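Local coordinates for protein putative leucoanthocyanidin reductase 1 (Vitis vinifera, PDB 3I6I) that probably reduces leucoanthocyanidins in flavonoid biosynthesis, drawing on bound NADPH as the reductant, at residues Thr28-Arg42 and Phe54-Leu68. Numbering follows the deposited sequence. Where two conformers were deposited one is given.
Sequences TASLDAHRPTYILAR and FKALEDKGAIIVYGL. With NDP (NADPH dihydro-nicotinamide-adenine-dinucleotide phosphate), chain B.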
# COMPACT_ATOMS: atom_id res chain seq x y z
N THR A 28 -2.55 -2.24 13.07
CA THR A 28 -2.14 -1.54 14.27
C THR A 28 -2.89 -0.24 14.39
O THR A 28 -3.33 0.11 15.47
CB THR A 28 -0.59 -1.33 14.29
OG1 THR A 28 0.04 -2.61 14.34
CG2 THR A 28 -0.15 -0.51 15.52
N ALA A 29 -3.02 0.48 13.27
CA ALA A 29 -3.75 1.76 13.22
C ALA A 29 -5.21 1.57 13.58
O ALA A 29 -5.78 2.33 14.34
CB ALA A 29 -3.65 2.37 11.80
N SER A 30 -5.82 0.53 13.01
CA SER A 30 -7.22 0.20 13.34
C SER A 30 -7.39 -0.01 14.86
O SER A 30 -8.29 0.56 15.48
CB SER A 30 -7.69 -1.01 12.52
OG SER A 30 -9.09 -1.21 12.69
N LEU A 31 -6.51 -0.78 15.48
CA LEU A 31 -6.58 -1.01 16.93
C LEU A 31 -6.30 0.24 17.76
O LEU A 31 -6.99 0.50 18.74
CB LEU A 31 -5.66 -2.16 17.31
CG LEU A 31 -6.17 -3.51 16.78
CD1 LEU A 31 -5.02 -4.48 16.56
CD2 LEU A 31 -7.20 -4.09 17.76
N ASP A 32 -5.31 1.03 17.35
CA ASP A 32 -4.98 2.31 17.99
C ASP A 32 -6.10 3.36 17.86
O ASP A 32 -6.21 4.26 18.71
CB ASP A 32 -3.67 2.88 17.41
CG ASP A 32 -2.43 2.10 17.86
OD1 ASP A 32 -2.56 1.16 18.67
OD2 ASP A 32 -1.33 2.43 17.39
N ALA A 33 -6.95 3.21 16.84
CA ALA A 33 -8.13 4.07 16.64
C ALA A 33 -9.32 3.60 17.46
O ALA A 33 -10.39 4.18 17.36
CB ALA A 33 -8.51 4.17 15.14
N HIS A 34 -9.12 2.55 18.26
CA HIS A 34 -10.16 1.98 19.11
C HIS A 34 -11.34 1.38 18.29
O HIS A 34 -12.47 1.31 18.77
CB HIS A 34 -10.66 3.02 20.14
CG HIS A 34 -9.64 4.06 20.50
ND1 HIS A 34 -8.46 3.77 21.16
CD2 HIS A 34 -9.62 5.40 20.29
CE1 HIS A 34 -7.77 4.88 21.34
NE2 HIS A 34 -8.45 5.89 20.82
N ARG A 35 -11.06 0.97 17.06
CA ARG A 35 -12.05 0.32 16.19
C ARG A 35 -12.11 -1.19 16.47
O ARG A 35 -11.06 -1.83 16.61
CB ARG A 35 -11.68 0.50 14.73
CG ARG A 35 -11.75 1.94 14.18
CD ARG A 35 -11.40 1.95 12.68
NE ARG A 35 -11.39 3.29 12.05
CZ ARG A 35 -12.47 3.95 11.64
NH1 ARG A 35 -13.70 3.45 11.82
NH2 ARG A 35 -12.34 5.13 11.04
N PRO A 36 -13.32 -1.79 16.56
CA PRO A 36 -13.34 -3.24 16.76
C PRO A 36 -12.73 -3.92 15.55
O PRO A 36 -13.18 -3.68 14.41
CB PRO A 36 -14.83 -3.58 16.88
CG PRO A 36 -15.54 -2.27 17.02
CD PRO A 36 -14.67 -1.21 16.46
N THR A 37 -11.69 -4.72 15.77
CA THR A 37 -10.85 -5.17 14.70
C THR A 37 -10.67 -6.68 14.70
O THR A 37 -10.24 -7.24 15.70
CB THR A 37 -9.46 -4.49 14.74
OG1 THR A 37 -9.63 -3.07 14.66
CG2 THR A 37 -8.58 -4.95 13.56
N TYR A 38 -11.00 -7.31 13.58
CA TYR A 38 -10.93 -8.75 13.42
C TYR A 38 -9.87 -9.04 12.39
O TYR A 38 -9.81 -8.36 11.36
CB TYR A 38 -12.27 -9.32 12.92
CG TYR A 38 -13.42 -9.22 13.91
CD1 TYR A 38 -13.90 -10.35 14.57
CD2 TYR A 38 -13.98 -7.99 14.20
CE1 TYR A 38 -14.94 -10.24 15.47
CE2 TYR A 38 -14.99 -7.86 15.10
CZ TYR A 38 -15.48 -8.98 15.74
OH TYR A 38 -16.50 -8.81 16.63
N ILE A 39 -9.03 -10.02 12.65
CA ILE A 39 -7.86 -10.30 11.83
C ILE A 39 -7.99 -11.71 11.27
O ILE A 39 -8.08 -12.67 12.04
CB ILE A 39 -6.58 -10.21 12.69
CG1 ILE A 39 -6.39 -8.75 13.20
CG2 ILE A 39 -5.35 -10.73 11.95
CD1 ILE A 39 -6.34 -7.72 12.15
N LEU A 40 -7.98 -11.82 9.94
CA LEU A 40 -8.09 -13.12 9.29
C LEU A 40 -6.75 -13.83 9.33
O LEU A 40 -5.75 -13.24 8.99
CB LEU A 40 -8.56 -12.95 7.84
CG LEU A 40 -9.05 -14.17 7.04
CD1 LEU A 40 -10.24 -14.86 7.76
CD2 LEU A 40 -9.47 -13.68 5.65
N ALA A 41 -6.74 -15.09 9.80
CA ALA A 41 -5.53 -15.89 9.92
C ALA A 41 -5.67 -17.19 9.13
O ALA A 41 -6.71 -17.85 9.18
CB ALA A 41 -5.28 -16.24 11.41
N ARG A 42 -4.62 -17.54 8.39
CA ARG A 42 -4.49 -18.85 7.76
C ARG A 42 -4.38 -19.89 8.85
O ARG A 42 -3.57 -19.74 9.76
CB ARG A 42 -3.21 -18.88 6.91
CG ARG A 42 -2.95 -20.14 6.10
CD ARG A 42 -1.68 -19.99 5.24
NE ARG A 42 -1.69 -18.79 4.40
CZ ARG A 42 -2.24 -18.68 3.18
NH1 ARG A 42 -2.84 -19.72 2.59
NH2 ARG A 42 -2.19 -17.52 2.54
N PHE A 54 0.81 -11.62 15.41
CA PHE A 54 -0.49 -11.99 15.98
C PHE A 54 -0.60 -11.74 17.49
O PHE A 54 -1.66 -11.37 17.99
CB PHE A 54 -0.83 -13.47 15.72
CG PHE A 54 -1.28 -13.76 14.32
CD1 PHE A 54 -2.37 -13.10 13.78
CD2 PHE A 54 -0.65 -14.72 13.56
CE1 PHE A 54 -2.79 -13.37 12.49
CE2 PHE A 54 -1.08 -15.01 12.27
CZ PHE A 54 -2.14 -14.33 11.74
N LYS A 55 0.49 -11.94 18.21
CA LYS A 55 0.53 -11.69 19.65
C LYS A 55 0.32 -10.20 19.92
O LYS A 55 -0.55 -9.82 20.71
N ALA A 56 1.12 -9.37 19.27
CA ALA A 56 1.01 -7.90 19.40
C ALA A 56 -0.42 -7.39 19.15
O ALA A 56 -0.94 -6.57 19.93
CB ALA A 56 1.97 -7.22 18.47
N LEU A 57 -1.06 -7.90 18.08
CA LEU A 57 -2.40 -7.49 17.71
C LEU A 57 -3.45 -7.97 18.71
O LEU A 57 -4.34 -7.20 19.08
CB LEU A 57 -2.75 -7.95 16.26
CG LEU A 57 -1.89 -7.40 15.10
CD1 LEU A 57 -2.30 -7.93 13.73
CD2 LEU A 57 -1.94 -5.84 15.07
N GLU A 58 -3.36 -9.23 19.15
CA GLU A 58 -4.27 -9.76 20.18
C GLU A 58 -4.14 -8.96 21.49
O GLU A 58 -5.14 -8.66 22.14
CB GLU A 58 -4.02 -11.26 20.43
CG GLU A 58 -4.58 -12.19 19.35
CD GLU A 58 -4.43 -13.67 19.71
OE1 GLU A 58 -3.28 -14.17 19.74
OE2 GLU A 58 -5.46 -14.34 19.97
N ASP A 59 -2.91 -8.60 21.85
CA ASP A 59 -2.66 -7.78 23.04
C ASP A 59 -3.30 -6.38 22.92
O ASP A 59 -3.64 -5.76 23.94
CB ASP A 59 -1.15 -7.65 23.32
CG ASP A 59 -0.53 -8.92 23.93
OD1 ASP A 59 -1.27 -9.87 24.28
OD2 ASP A 59 0.72 -8.98 24.03
N LYS A 60 -3.45 -5.89 21.68
CA LYS A 60 -4.15 -4.63 21.39
C LYS A 60 -5.68 -4.82 21.27
O LYS A 60 -6.42 -3.85 21.12
CB LYS A 60 -3.60 -3.98 20.12
CG LYS A 60 -2.13 -3.54 20.24
CD LYS A 60 -1.74 -2.52 19.16
CE LYS A 60 -0.24 -2.56 18.85
NZ LYS A 60 0.45 -1.24 19.08
N GLY A 61 -6.15 -6.07 21.34
CA GLY A 61 -7.59 -6.34 21.39
C GLY A 61 -8.17 -6.92 20.11
O GLY A 61 -9.38 -7.02 19.97
N ALA A 62 -7.30 -7.33 19.20
CA ALA A 62 -7.72 -7.95 17.93
C ALA A 62 -8.41 -9.28 18.18
O ALA A 62 -8.03 -10.00 19.10
CB ALA A 62 -6.51 -8.15 17.00
N ILE A 63 -9.42 -9.60 17.38
CA ILE A 63 -10.09 -10.90 17.46
C ILE A 63 -9.64 -11.69 16.25
O ILE A 63 -9.85 -11.27 15.10
CB ILE A 63 -11.61 -10.74 17.44
CG1 ILE A 63 -12.05 -9.96 18.68
CG2 ILE A 63 -12.30 -12.12 17.36
CD1 ILE A 63 -13.45 -9.42 18.59
N ILE A 64 -8.97 -12.81 16.48
CA ILE A 64 -8.50 -13.63 15.37
C ILE A 64 -9.63 -14.55 14.86
O ILE A 64 -10.31 -15.22 15.66
CB ILE A 64 -7.25 -14.44 15.74
CG1 ILE A 64 -6.11 -13.49 16.13
CG2 ILE A 64 -6.80 -15.27 14.56
CD1 ILE A 64 -4.80 -14.18 16.43
N VAL A 65 -9.82 -14.55 13.54
CA VAL A 65 -10.75 -15.42 12.83
C VAL A 65 -10.01 -16.20 11.74
O VAL A 65 -9.11 -15.69 11.07
CB VAL A 65 -11.93 -14.62 12.21
CG1 VAL A 65 -12.63 -13.78 13.28
CG2 VAL A 65 -11.45 -13.73 11.11
N TYR A 66 -10.35 -17.47 11.58
CA TYR A 66 -9.59 -18.35 10.72
C TYR A 66 -10.26 -18.52 9.39
O TYR A 66 -11.43 -18.88 9.32
CB TYR A 66 -9.39 -19.71 11.40
CG TYR A 66 -8.57 -19.55 12.66
CD1 TYR A 66 -7.18 -19.45 12.59
CD2 TYR A 66 -9.18 -19.41 13.89
CE1 TYR A 66 -6.41 -19.27 13.73
CE2 TYR A 66 -8.42 -19.23 15.05
CZ TYR A 66 -7.04 -19.16 14.96
OH TYR A 66 -6.28 -18.98 16.09
N GLY A 67 -9.53 -18.26 8.32
CA GLY A 67 -10.02 -18.53 6.98
C GLY A 67 -9.09 -17.95 5.94
O GLY A 67 -8.04 -17.38 6.28
N LEU A 68 -9.49 -18.10 4.68
CA LEU A 68 -8.73 -17.68 3.52
C LEU A 68 -9.71 -16.99 2.58
O LEU A 68 -10.82 -17.49 2.38
CB LEU A 68 -8.13 -18.89 2.80
CG LEU A 68 -6.94 -19.61 3.46
CD1 LEU A 68 -6.56 -20.82 2.63
CD2 LEU A 68 -5.75 -18.66 3.63
PA NDP B . 2.58 -9.31 2.04
O1A NDP B . 3.02 -10.47 1.18
O2A NDP B . 3.69 -8.62 3.04
O5B NDP B . 1.32 -9.62 2.99
C5B NDP B . 0.20 -10.27 2.47
C4B NDP B . -0.74 -10.66 3.55
O4B NDP B . -1.85 -11.27 2.78
C3B NDP B . -0.17 -11.77 4.47
O3B NDP B . -0.66 -11.64 5.83
C2B NDP B . -0.71 -13.05 3.84
O2B NDP B . -0.84 -14.07 4.83
C1B NDP B . -2.11 -12.58 3.43
N9A NDP B . -2.82 -13.40 2.46
C8A NDP B . -2.39 -13.67 1.22
N7A NDP B . -3.31 -14.43 0.61
C5A NDP B . -4.33 -14.62 1.45
C6A NDP B . -5.54 -15.32 1.36
N6A NDP B . -5.87 -15.95 0.24
N1A NDP B . -6.36 -15.33 2.43
C2A NDP B . -6.04 -14.67 3.54
N3A NDP B . -4.89 -13.98 3.66
C4A NDP B . -4.02 -13.96 2.63
O3 NDP B . 2.06 -8.15 1.06
PN NDP B . 2.49 -6.58 0.97
O1N NDP B . 2.36 -5.75 2.19
O2N NDP B . 3.88 -6.62 0.23
O5D NDP B . 1.44 -6.13 -0.22
C5D NDP B . 0.12 -5.69 0.11
C4D NDP B . -0.36 -4.74 -0.94
O4D NDP B . 0.47 -3.56 -0.75
C3D NDP B . -0.16 -5.19 -2.37
O3D NDP B . -1.23 -4.68 -3.16
C2D NDP B . 1.11 -4.47 -2.76
O2D NDP B . 1.04 -4.19 -4.15
C1D NDP B . 1.03 -3.16 -1.99
N1N NDP B . 2.34 -2.58 -1.53
C2N NDP B . 2.61 -1.20 -1.63
C3N NDP B . 3.87 -0.76 -1.57
C7N NDP B . 4.15 0.75 -1.66
O7N NDP B . 3.23 1.57 -1.74
N7N NDP B . 5.42 1.12 -1.56
C4N NDP B . 5.02 -1.77 -1.40
C5N NDP B . 4.53 -3.05 -0.75
C6N NDP B . 3.24 -3.38 -0.77
P2B NDP B . 0.16 -15.41 4.73
O1X NDP B . 1.56 -15.01 5.00
O2X NDP B . -0.50 -16.43 5.75
O3X NDP B . -0.03 -15.99 3.26
O HOH W 1 -10.97 -5.39 18.36
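Strands 37-41 and 63-66 run parallel, their short axes approaching to 4.6 Å at 34°, through five backbone hydrogen bonds running from I63 N to T37 O up to G67 N to A41 O. Where the strands begin, a water accepts from T37 N and donates to G61 O. I63 lays its CD1 over one face of the Y38 ring, 3.9 Å from the centroid, while V65 CG1 meets the ring edge in plane; with CG anti to the carbonyl carbon (chi1 -68°), the ring runs alongside I63. A serine in place of Y38 would probably leave I63 CD1 without the face it covers. These strands and helix 48-59 form a beta-alpha-beta unit of the Rossmann fold, 63-66 being an edge strand of the five-stranded parallel sheet. On the helix side, F54 turns its ring edge to I39 CG2 (3.7 Å) and brings CZ against A41 CB, and L31 CD1 packs on L57 CD2 at 3.7 Å. Beyond the strand end, R42 grips the 2'-phosphate of NADPH: NE bonds O2X (3.0 Å, nearly straight at 172°) and NH2 bonds O3X (2.7 Å). The bend at chi3 turns its guanidinium to the phosphate, and L68 CD2 lies over one face near its rim, 3.3 Å from R42 NH1.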